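Local structure of putative lipoprotein (4Q1Z) at residues L17-E22 / I98-L103; V125-Q130 / I254-T259; I141-G146 / N184-P189; A157-P162 / K319-R324. The protein is of unknown function but, as a putative lipoprotein, is probably anchored at the cell envelope, with two domains rich in beta strands. All coordinates share one frame; numbering follows the deposited sequence.

In the fold
Contact 1 comes first along the chain and pairs strands 11-19 and 95-105 inside the seven-stranded sheet. Contacts 2 and 4 lie in loops of the eleven-stranded sheet that follows, which fits a two-domain build: the centres of contacts 1 and 2 lie 47 Å apart, on opposite sides of the chain's centre. Contact 3, in its own two-stranded ribbon, falls in sequence between the two segments of contact 2; its centre is about 32 Å from that of contact 1 and 35 Å from that of contact 4, across the chain's centre. Contacts 2 and 4 are 23 Å apart between centres; their segments alternate in sequence, and loops far apart in the chain are brought close together beside the larger sheet.

Contact 1 of 4, residues L17-E22 / I98-L103; sequences LDITVE and IEVQGL
Three backbone hydrogen bonds join D18 and T20 to I98 and V100, in the pattern of parallel beta strands: D18 N to I98 O (3.0 Å), V100 N to D18 O (2.8 Å) and T20 N to V100 O (2.9 Å). The middle bond is nearly straight, 170° at the hydrogen, although V100 N stands above the carbonyl plane of D18. This is the parallel pairing within an otherwise antiparallel seven-stranded sheet; the short strand axes are 27° from parallel. V100 O also draws a weak bond from T20 OG1, a hydroxyl placed beside its own backbone N, just where the first strand ends.

L17, I19, I98 and V100 share one face. The I19 and V100 side chains run side by side in the same direction, I19 CG1 lying 3.9 Å from V100 CB, and L17 CD2 likewise flanks I98 CG1. V100 spans both neighbours, since its CG2 branch turns to L17 CB while CG1 faces I19. V66 of strand 60-72 packs on L17, I98 and V100, so this is the covered face. D18 and E99 project from the other, exposed face, where Q101 NE2 weakly bonds E99 OE2. Past the last bridge, T20 CG2 lies 3.8 Å from Q101 OE1, and V21 CG2 closes to 3.5 Å from G102 CA.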
# COMPACT_ATOMS: atom_id res chain seq x y z
N LEU A 17 27.36 -15.27 -3.79
CA LEU A 17 26.39 -14.27 -4.16
C LEU A 17 26.89 -12.88 -3.81
O LEU A 17 27.05 -12.53 -2.63
CB LEU A 17 25.02 -14.53 -3.50
CG LEU A 17 24.46 -15.96 -3.51
CD1 LEU A 17 23.15 -16.00 -2.81
CD2 LEU A 17 24.28 -16.47 -4.91
N ASP A 18 27.14 -12.08 -4.86
CA ASP A 18 27.54 -10.68 -4.73
C ASP A 18 26.25 -9.90 -4.67
O ASP A 18 25.70 -9.52 -5.71
CB ASP A 18 28.46 -10.24 -5.90
CG ASP A 18 29.13 -8.88 -5.78
OD1 ASP A 18 28.80 -8.13 -4.83
OD2 ASP A 18 30.00 -8.57 -6.63
N ILE A 19 25.70 -9.78 -3.45
CA ILE A 19 24.45 -9.10 -3.18
C ILE A 19 24.77 -7.61 -3.09
O ILE A 19 25.69 -7.20 -2.38
CB ILE A 19 23.68 -9.69 -1.97
CG1 ILE A 19 23.49 -11.21 -2.17
CG2 ILE A 19 22.31 -9.00 -1.85
CD1 ILE A 19 23.07 -12.02 -0.99
N THR A 20 24.05 -6.82 -3.90
CA THR A 20 24.18 -5.38 -4.12
C THR A 20 23.44 -4.60 -3.02
O THR A 20 23.74 -3.42 -2.83
CB THR A 20 23.70 -5.08 -5.57
OG1 THR A 20 24.60 -5.74 -6.46
CG2 THR A 20 23.68 -3.61 -5.92
N VAL A 21 22.51 -5.25 -2.26
CA VAL A 21 21.79 -4.62 -1.15
C VAL A 21 22.77 -4.46 0.02
O VAL A 21 23.50 -5.40 0.35
CB VAL A 21 20.51 -5.40 -0.75
CG1 VAL A 21 19.89 -4.84 0.53
CG2 VAL A 21 19.49 -5.40 -1.87
N GLU A 22 22.79 -3.26 0.62
CA GLU A 22 23.66 -2.87 1.74
C GLU A 22 23.05 -3.18 3.11
O GLU A 22 21.83 -3.10 3.28
CB GLU A 22 23.96 -1.35 1.67
CG GLU A 22 24.95 -0.93 0.60
CD GLU A 22 25.13 0.56 0.35
OE1 GLU A 22 24.67 1.39 1.17
OE2 GLU A 22 25.78 0.90 -0.67
N ILE A 98 27.52 -15.22 -8.81
CA ILE A 98 26.26 -14.64 -9.26
C ILE A 98 26.12 -13.25 -8.69
O ILE A 98 26.20 -13.07 -7.48
CB ILE A 98 24.98 -15.46 -8.88
CG1 ILE A 98 25.20 -17.00 -8.73
CG2 ILE A 98 23.78 -15.08 -9.74
CD1 ILE A 98 25.32 -17.79 -9.98
N GLU A 99 25.87 -12.28 -9.55
CA GLU A 99 25.60 -10.92 -9.13
C GLU A 99 24.13 -10.83 -8.81
O GLU A 99 23.30 -11.13 -9.67
CB GLU A 99 25.98 -9.95 -10.23
CG GLU A 99 26.03 -8.50 -9.80
CD GLU A 99 26.46 -7.64 -10.95
OE1 GLU A 99 27.51 -7.95 -11.57
OE2 GLU A 99 25.70 -6.72 -11.30
N VAL A 100 23.80 -10.48 -7.57
CA VAL A 100 22.42 -10.43 -7.06
C VAL A 100 22.05 -8.98 -6.75
O VAL A 100 22.62 -8.38 -5.84
CB VAL A 100 22.25 -11.37 -5.82
CG1 VAL A 100 20.83 -11.28 -5.25
CG2 VAL A 100 22.59 -12.82 -6.18
N GLN A 101 21.12 -8.42 -7.52
CA GLN A 101 20.72 -7.03 -7.32
C GLN A 101 19.39 -6.97 -6.59
O GLN A 101 18.61 -7.92 -6.65
CB GLN A 101 20.67 -6.27 -8.66
CG GLN A 101 22.06 -6.24 -9.36
CD GLN A 101 22.49 -4.86 -9.85
OE1 GLN A 101 22.08 -3.81 -9.31
NE2 GLN A 101 23.34 -4.85 -10.88
N GLY A 102 19.18 -5.90 -5.84
CA GLY A 102 17.96 -5.73 -5.05
C GLY A 102 17.03 -4.61 -5.47
O GLY A 102 17.45 -3.57 -6.00
N LEU A 103 15.74 -4.82 -5.20
CA LEU A 103 14.66 -3.87 -5.48
C LEU A 103 14.03 -3.47 -4.16
O LEU A 103 13.47 -4.33 -3.51
CB LEU A 103 13.63 -4.55 -6.43
CG LEU A 103 12.25 -3.83 -6.62
CD1 LEU A 103 12.41 -2.48 -7.30
CD2 LEU A 103 11.29 -4.70 -7.40

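Contact 2 of 4, residues V125-Q130 / I254-T259; sequences VYFRDQ and IPQYLT
Q130 and T259 tie together two irregular loops beside the eleven-stranded sheet: 125-130 leads into strand 131-136, and the loop holding 254-259 runs from strand 238-245 to strand 265-269. Their polar link is a pair of hydrogen bonds from the Q130 amide to the backbone of T259. Q130 OE1 accepts from T259 N at 3.2 Å, in the carbonyl plane and on a lone pair, while Q130 NE2 gives its hydrogen to T259 O at 3.0 Å with an angle of 161°. T259 O lies near the plane of the glutamine amide, yet the donor stands above the carbonyl plane of T259. The Q130 chain, extended beyond CG, spans from its own loop to T259. A water donates to both Q130 OE1 and Y257 O, bridging two acceptors that are 3.4 Å apart. Y115 O and Q200 NE2 bond the same amide from outside, and Y132 OH holds T259 OG1.

F127 and L258 supply the apolar half. L258 CD2 lies over one face of the F127 ring, 4.1 Å from its centroid and 19° off the normal, a CH-pi contact, while L258 CD1 packs on F127 CB at 3.6 Å. F127 CE1 in turn sits 3.7 Å from the R128 guanidinium plane, over its centre. Q256 crosses F127 at about a right angle.

With T259 N, the water and Q200 on OE1, and T259 O and Y115 O on NE2, the buried Q130 amide is satisfied and probably held against rotation, which implies a directional link beside a less specific apolar patch.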
# COMPACT_ATOMS: atom_id res chain seq x y z
N VAL A 125 -24.95 14.62 -9.15
CA VAL A 125 -23.61 14.08 -8.95
C VAL A 125 -23.75 12.80 -8.13
O VAL A 125 -24.82 12.56 -7.55
CB VAL A 125 -22.62 15.11 -8.31
CG1 VAL A 125 -22.56 16.42 -9.10
CG2 VAL A 125 -22.90 15.38 -6.82
N TYR A 126 -22.71 11.98 -8.11
CA TYR A 126 -22.62 10.76 -7.31
C TYR A 126 -21.23 10.74 -6.66
O TYR A 126 -20.24 10.61 -7.37
CB TYR A 126 -22.86 9.49 -8.16
CG TYR A 126 -23.07 8.23 -7.33
CD1 TYR A 126 -24.26 8.01 -6.65
CD2 TYR A 126 -22.08 7.25 -7.24
CE1 TYR A 126 -24.46 6.86 -5.88
CE2 TYR A 126 -22.26 6.11 -6.46
CZ TYR A 126 -23.46 5.90 -5.80
OH TYR A 126 -23.70 4.76 -5.06
N PHE A 127 -21.15 10.95 -5.33
CA PHE A 127 -19.87 10.96 -4.64
C PHE A 127 -19.71 9.70 -3.75
O PHE A 127 -18.78 9.65 -2.93
CB PHE A 127 -19.71 12.26 -3.78
CG PHE A 127 -20.83 12.52 -2.80
CD1 PHE A 127 -21.04 11.66 -1.71
CD2 PHE A 127 -21.72 13.57 -2.98
CE1 PHE A 127 -22.11 11.85 -0.85
CE2 PHE A 127 -22.80 13.75 -2.12
CZ PHE A 127 -22.99 12.90 -1.06
N ARG A 128 -20.62 8.70 -3.88
CA ARG A 128 -20.57 7.52 -2.97
C ARG A 128 -19.83 6.31 -3.55
O ARG A 128 -19.74 5.28 -2.87
CB ARG A 128 -21.97 7.10 -2.53
CG ARG A 128 -22.90 8.26 -2.29
CD ARG A 128 -24.27 7.84 -1.85
NE ARG A 128 -25.03 9.01 -1.41
CZ ARG A 128 -24.96 9.51 -0.19
NH1 ARG A 128 -24.25 8.90 0.75
NH2 ARG A 128 -25.64 10.61 0.12
N ASP A 129 -19.23 6.44 -4.75
CA ASP A 129 -18.49 5.34 -5.38
C ASP A 129 -16.98 5.29 -4.92
O ASP A 129 -16.25 4.40 -5.36
CB ASP A 129 -18.61 5.40 -6.92
CG ASP A 129 -18.38 6.75 -7.58
OD1 ASP A 129 -17.94 7.69 -6.87
OD2 ASP A 129 -18.54 6.83 -8.82
N GLN A 130 -16.56 6.19 -4.00
CA GLN A 130 -15.19 6.26 -3.46
C GLN A 130 -14.68 4.91 -2.92
O GLN A 130 -15.41 4.22 -2.22
CB GLN A 130 -15.10 7.30 -2.32
CG GLN A 130 -15.33 8.74 -2.75
CD GLN A 130 -14.97 9.75 -1.66
OE1 GLN A 130 -15.26 9.57 -0.47
NE2 GLN A 130 -14.39 10.87 -2.07
N ILE A 254 -21.94 13.71 10.68
CA ILE A 254 -21.67 13.49 9.25
C ILE A 254 -22.26 12.12 8.81
O ILE A 254 -22.05 11.12 9.50
CB ILE A 254 -20.16 13.66 8.91
CG1 ILE A 254 -19.56 14.97 9.53
CG2 ILE A 254 -19.86 13.56 7.40
CD1 ILE A 254 -19.91 16.33 8.90
N PRO A 255 -23.06 12.10 7.71
CA PRO A 255 -23.71 10.83 7.29
C PRO A 255 -22.84 9.84 6.49
O PRO A 255 -23.13 8.64 6.53
CB PRO A 255 -24.89 11.29 6.42
CG PRO A 255 -24.68 12.73 6.16
CD PRO A 255 -23.43 13.22 6.82
N GLN A 256 -21.83 10.32 5.74
CA GLN A 256 -20.92 9.47 4.92
C GLN A 256 -19.55 9.90 5.18
O GLN A 256 -19.36 11.03 5.59
CB GLN A 256 -21.13 9.58 3.37
CG GLN A 256 -22.49 9.95 2.84
CD GLN A 256 -22.89 11.39 2.95
OE1 GLN A 256 -22.07 12.31 2.91
NE2 GLN A 256 -24.21 11.60 3.04
N TYR A 257 -18.58 9.02 4.87
CA TYR A 257 -17.18 9.32 4.97
C TYR A 257 -16.79 9.75 3.58
O TYR A 257 -16.36 8.95 2.74
CB TYR A 257 -16.38 8.12 5.53
CG TYR A 257 -14.89 8.41 5.65
CD1 TYR A 257 -14.44 9.60 6.24
CD2 TYR A 257 -13.94 7.51 5.18
CE1 TYR A 257 -13.08 9.89 6.33
CE2 TYR A 257 -12.58 7.78 5.29
CZ TYR A 257 -12.16 8.97 5.86
OH TYR A 257 -10.82 9.25 5.97
N LEU A 258 -17.03 11.03 3.31
CA LEU A 258 -16.71 11.60 2.01
C LEU A 258 -15.41 12.36 2.13
O LEU A 258 -15.39 13.44 2.74
CB LEU A 258 -17.86 12.48 1.47
CG LEU A 258 -17.59 13.27 0.18
CD1 LEU A 258 -17.46 12.36 -1.03
CD2 LEU A 258 -18.64 14.30 -0.05
N THR A 259 -14.33 11.81 1.57
CA THR A 259 -13.05 12.50 1.49
C THR A 259 -13.17 13.52 0.30
O THR A 259 -14.08 13.40 -0.52
CB THR A 259 -11.87 11.50 1.43
OG1 THR A 259 -11.89 10.72 0.23
CG2 THR A 259 -11.82 10.59 2.64
O HOH W 1 -14.27 7.85 1.42

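Contact 3 of 4, residues I141-G146 / N184-P189; sequences ILYLDG and NGTEYP
Y143 and P189 face each other as an antiparallel, non-hydrogen-bonded pair with their CA atoms 4.2 Å apart, and L144 N reaches Y188 O at 2.8 Å beside them. The pairing belongs to a separate surface ribbon of two strands, 142-143 and 189-190, whose L142 and L144 pack on L108 of the eleven-stranded sheet.

Next to it the D145 carboxylate gathers backbone N-H groups of the 184-189 loop. OD1 takes Y188 N at 2.8 Å and OD2 takes E187 N at the same distance, each on the syn side of its oxygen; G185 N also reaches OD2, at 3.1 Å, from above the carboxylate plane but on the same face as E187 N. With CG beside its own backbone N (chi1 -54°), the D145 carboxylate reaches into the turn, and three donors pin its orientation. They probably offset the nearby like charge of E187, whose OE2 itself accepts from N184 N. N184 OD1 accepts from T186 N to form an Asx turn, further shaping the loop.

The Y143 ring leans over the same loop: T186 CG2 lies over one face, offset toward the rim, and the side chains of Y143 and P189 meet at a slant. The I141 and P189 side chains lie side by side, I141 CG2 meeting P189 CB. W396 NE1 bonds P189 O, and its ring meets Y188 edge-to-face. The tightest apolar approach brings Y143 CE1 to 3.4 Å from P189 CB.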
# COMPACT_ATOMS: atom_id res chain seq x y z
N ILE A 141 2.77 -13.20 4.25
CA ILE A 141 1.44 -12.86 4.77
C ILE A 141 1.57 -11.74 5.81
O ILE A 141 2.47 -11.78 6.64
CB ILE A 141 0.77 -14.13 5.40
CG1 ILE A 141 0.67 -15.28 4.40
CG2 ILE A 141 -0.62 -13.83 6.03
CD1 ILE A 141 0.89 -16.61 5.03
N LEU A 142 0.68 -10.75 5.74
CA LEU A 142 0.54 -9.63 6.67
C LEU A 142 -0.83 -9.67 7.28
O LEU A 142 -1.79 -10.01 6.58
CB LEU A 142 0.70 -8.29 5.95
CG LEU A 142 2.07 -7.81 5.53
CD1 LEU A 142 1.95 -6.75 4.45
CD2 LEU A 142 2.89 -7.29 6.74
N TYR A 143 -0.97 -9.24 8.54
CA TYR A 143 -2.30 -9.20 9.15
C TYR A 143 -2.79 -7.78 9.22
O TYR A 143 -2.13 -6.92 9.82
CB TYR A 143 -2.29 -9.85 10.53
CG TYR A 143 -2.17 -11.36 10.43
CD1 TYR A 143 -3.30 -12.16 10.30
CD2 TYR A 143 -0.93 -11.98 10.48
CE1 TYR A 143 -3.19 -13.55 10.25
CE2 TYR A 143 -0.81 -13.36 10.42
CZ TYR A 143 -1.94 -14.15 10.30
OH TYR A 143 -1.82 -15.51 10.21
N LEU A 144 -3.95 -7.52 8.62
CA LEU A 144 -4.56 -6.18 8.59
C LEU A 144 -5.16 -5.76 9.92
O LEU A 144 -5.42 -4.57 10.10
CB LEU A 144 -5.66 -6.11 7.51
CG LEU A 144 -5.23 -6.18 6.05
CD1 LEU A 144 -6.43 -6.40 5.20
CD2 LEU A 144 -4.49 -4.90 5.63
N ASP A 145 -5.38 -6.69 10.84
CA ASP A 145 -6.01 -6.42 12.13
C ASP A 145 -5.43 -5.20 12.85
O ASP A 145 -4.23 -5.11 13.09
CB ASP A 145 -5.87 -7.65 13.04
CG ASP A 145 -6.38 -8.92 12.43
OD1 ASP A 145 -6.03 -9.20 11.28
OD2 ASP A 145 -7.15 -9.63 13.11
N GLY A 146 -6.31 -4.27 13.19
CA GLY A 146 -5.96 -3.07 13.95
C GLY A 146 -5.10 -2.02 13.28
O GLY A 146 -4.67 -1.08 13.96
N ASN A 184 -8.84 -9.41 16.22
CA ASN A 184 -8.09 -9.73 17.45
C ASN A 184 -6.56 -9.70 17.24
O ASN A 184 -5.81 -9.59 18.21
CB ASN A 184 -8.51 -11.13 17.99
CG ASN A 184 -7.90 -12.34 17.28
OD1 ASN A 184 -7.82 -12.42 16.04
ND2 ASN A 184 -7.44 -13.32 18.04
N GLY A 185 -6.12 -9.83 15.99
CA GLY A 185 -4.71 -9.84 15.61
C GLY A 185 -4.38 -10.80 14.49
O GLY A 185 -3.39 -10.62 13.78
N THR A 186 -5.21 -11.84 14.32
CA THR A 186 -4.98 -12.89 13.32
C THR A 186 -6.23 -13.18 12.44
O THR A 186 -6.21 -14.11 11.63
CB THR A 186 -4.49 -14.17 14.02
OG1 THR A 186 -5.31 -14.44 15.17
CG2 THR A 186 -2.99 -14.11 14.38
N GLU A 187 -7.29 -12.36 12.58
CA GLU A 187 -8.53 -12.52 11.81
C GLU A 187 -8.42 -12.08 10.33
O GLU A 187 -9.04 -12.72 9.49
CB GLU A 187 -9.68 -11.75 12.48
CG GLU A 187 -10.23 -12.41 13.73
CD GLU A 187 -11.18 -11.53 14.53
OE1 GLU A 187 -12.30 -11.27 14.05
OE2 GLU A 187 -10.79 -11.12 15.64
N TYR A 188 -7.69 -10.99 10.00
CA TYR A 188 -7.68 -10.55 8.60
C TYR A 188 -6.30 -10.59 7.95
O TYR A 188 -5.69 -9.54 7.73
CB TYR A 188 -8.32 -9.16 8.41
CG TYR A 188 -9.70 -9.08 9.02
CD1 TYR A 188 -10.83 -9.49 8.31
CD2 TYR A 188 -9.88 -8.65 10.33
CE1 TYR A 188 -12.10 -9.45 8.89
CE2 TYR A 188 -11.14 -8.64 10.93
CZ TYR A 188 -12.25 -9.02 10.20
OH TYR A 188 -13.49 -9.00 10.79
N PRO A 189 -5.83 -11.80 7.54
CA PRO A 189 -4.55 -11.86 6.83
C PRO A 189 -4.68 -11.53 5.36
O PRO A 189 -5.69 -11.84 4.70
CB PRO A 189 -4.13 -13.31 7.00
CG PRO A 189 -5.40 -14.06 7.09
CD PRO A 189 -6.42 -13.15 7.69

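Contact 4 of 4, residues A157-P162 / K319-R324; sequences ATTKLP and KMNAKR
A157 and A322 turn their methyl groups toward each other, CB to CB 4.0 Å, where two irregular loops meet. Segment 157-162 belongs to the loop between strands 148-152 and 172-175; segment 319-324 belongs to the one between strands 307-312 and 344-347. The backbones come close, T159 and A322 having CA atoms 4.5 Å apart. A157 CB also lies 3.5 Å from A322 O, and the A322 methyl packs on the T158 carbonyl.

The R324 guanidinium turns one face to A157 N, which lies 3.4 Å above its plane and offset toward the rim. A bend at chi2 (-93°) helps bring the group there. Its N-H groups find partners outside the two segments: a salt bridge to E312, bonds to P154 O and G155 O just before A157, and others to the carbonyls of A313 and G263.

At the outer end the side chains of T159 and N321 run side by side, pointing the same way, with T159 CG2 3.9 Å from N321 CG. T158 OG1 turns back to accept from K160 N, an ST turn that shapes the first loop. Between 157-162 and 319-324 themselves there is no direct hydrogen bond; a water accepts from T158 N at 3.1 Å and donates to A322 O at 2.9 Å.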
# COMPACT_ATOMS: atom_id res chain seq x y z
N ALA A 157 -6.90 20.45 -0.37
CA ALA A 157 -5.60 21.12 -0.47
C ALA A 157 -5.76 22.65 -0.53
O ALA A 157 -6.66 23.17 -1.20
CB ALA A 157 -4.83 20.62 -1.68
N THR A 158 -4.91 23.35 0.22
CA THR A 158 -4.91 24.80 0.31
C THR A 158 -3.52 25.32 0.64
O THR A 158 -2.71 24.62 1.26
CB THR A 158 -5.95 25.30 1.33
OG1 THR A 158 -5.87 26.72 1.37
CG2 THR A 158 -5.75 24.74 2.72
N THR A 159 -3.26 26.56 0.21
CA THR A 159 -2.01 27.29 0.45
C THR A 159 -2.06 27.90 1.86
O THR A 159 -1.01 28.22 2.40
CB THR A 159 -1.79 28.33 -0.67
OG1 THR A 159 -2.99 29.11 -0.89
CG2 THR A 159 -1.32 27.69 -1.97
N LYS A 160 -3.29 28.05 2.44
CA LYS A 160 -3.56 28.52 3.80
C LYS A 160 -2.92 27.50 4.76
O LYS A 160 -3.28 26.32 4.76
CB LYS A 160 -5.07 28.65 4.02
CG LYS A 160 -5.56 30.08 4.15
CD LYS A 160 -5.70 30.80 2.81
CE LYS A 160 -5.86 32.29 3.00
NZ LYS A 160 -7.18 32.65 3.59
N LEU A 161 -1.88 27.94 5.48
CA LEU A 161 -1.10 27.02 6.29
C LEU A 161 -1.47 26.97 7.76
O LEU A 161 -1.38 27.97 8.49
CB LEU A 161 0.40 27.34 6.18
CG LEU A 161 1.07 27.10 4.80
CD1 LEU A 161 2.57 27.22 4.91
CD2 LEU A 161 0.68 25.73 4.18
N PRO A 162 -1.79 25.73 8.22
CA PRO A 162 -2.06 25.51 9.64
C PRO A 162 -0.78 25.69 10.46
O PRO A 162 0.32 25.47 9.94
CB PRO A 162 -2.55 24.05 9.69
CG PRO A 162 -2.89 23.69 8.28
CD PRO A 162 -1.90 24.46 7.47
N LYS A 319 -1.36 22.63 -7.46
CA LYS A 319 -1.42 22.57 -6.00
C LYS A 319 -0.17 21.90 -5.36
O LYS A 319 -0.32 21.13 -4.41
CB LYS A 319 -2.71 21.84 -5.59
CG LYS A 319 -4.01 22.45 -6.13
CD LYS A 319 -4.70 23.37 -5.13
CE LYS A 319 -5.26 24.59 -5.82
NZ LYS A 319 -5.91 25.51 -4.86
N MSE A 320 1.05 22.21 -5.83
CA MSE A 320 2.23 21.56 -5.22
C MSE A 320 2.69 22.29 -3.94
O MSE A 320 3.38 21.69 -3.11
CB MSE A 320 3.43 21.39 -6.19
CG MSE A 320 3.14 21.65 -7.65
SE MSE A 320 3.13 23.56 -7.93
CE MSE A 320 4.86 24.11 -6.97
N ASN A 321 2.27 23.56 -3.78
CA ASN A 321 2.56 24.44 -2.65
C ASN A 321 1.39 24.39 -1.61
O ASN A 321 1.32 25.20 -0.68
CB ASN A 321 2.79 25.88 -3.18
CG ASN A 321 1.69 26.42 -4.10
OD1 ASN A 321 0.83 25.68 -4.64
ND2 ASN A 321 1.72 27.72 -4.34
N ALA A 322 0.49 23.41 -1.78
CA ALA A 322 -0.67 23.19 -0.96
C ALA A 322 -0.69 21.75 -0.34
O ALA A 322 -1.76 21.20 -0.05
CB ALA A 322 -1.91 23.42 -1.80
N LYS A 323 0.50 21.16 -0.11
CA LYS A 323 0.65 19.81 0.45
C LYS A 323 0.37 19.75 1.97
O LYS A 323 0.69 20.69 2.70
CB LYS A 323 2.08 19.30 0.19
CG LYS A 323 2.27 18.78 -1.22
CD LYS A 323 3.68 18.26 -1.55
CE LYS A 323 4.30 17.20 -0.64
NZ LYS A 323 3.46 15.98 -0.44
N ARG A 324 -0.23 18.62 2.44
CA ARG A 324 -0.48 18.37 3.86
C ARG A 324 0.12 17.01 4.29
O ARG A 324 0.11 16.69 5.48
CB ARG A 324 -1.98 18.49 4.26
CG ARG A 324 -3.01 17.66 3.47
CD ARG A 324 -3.56 18.49 2.35
NE ARG A 324 -4.80 17.97 1.81
CZ ARG A 324 -4.95 17.35 0.65
NH1 ARG A 324 -3.89 17.09 -0.11
NH2 ARG A 324 -6.15 16.97 0.25
O HOH W 2 -3.22 21.79 2.35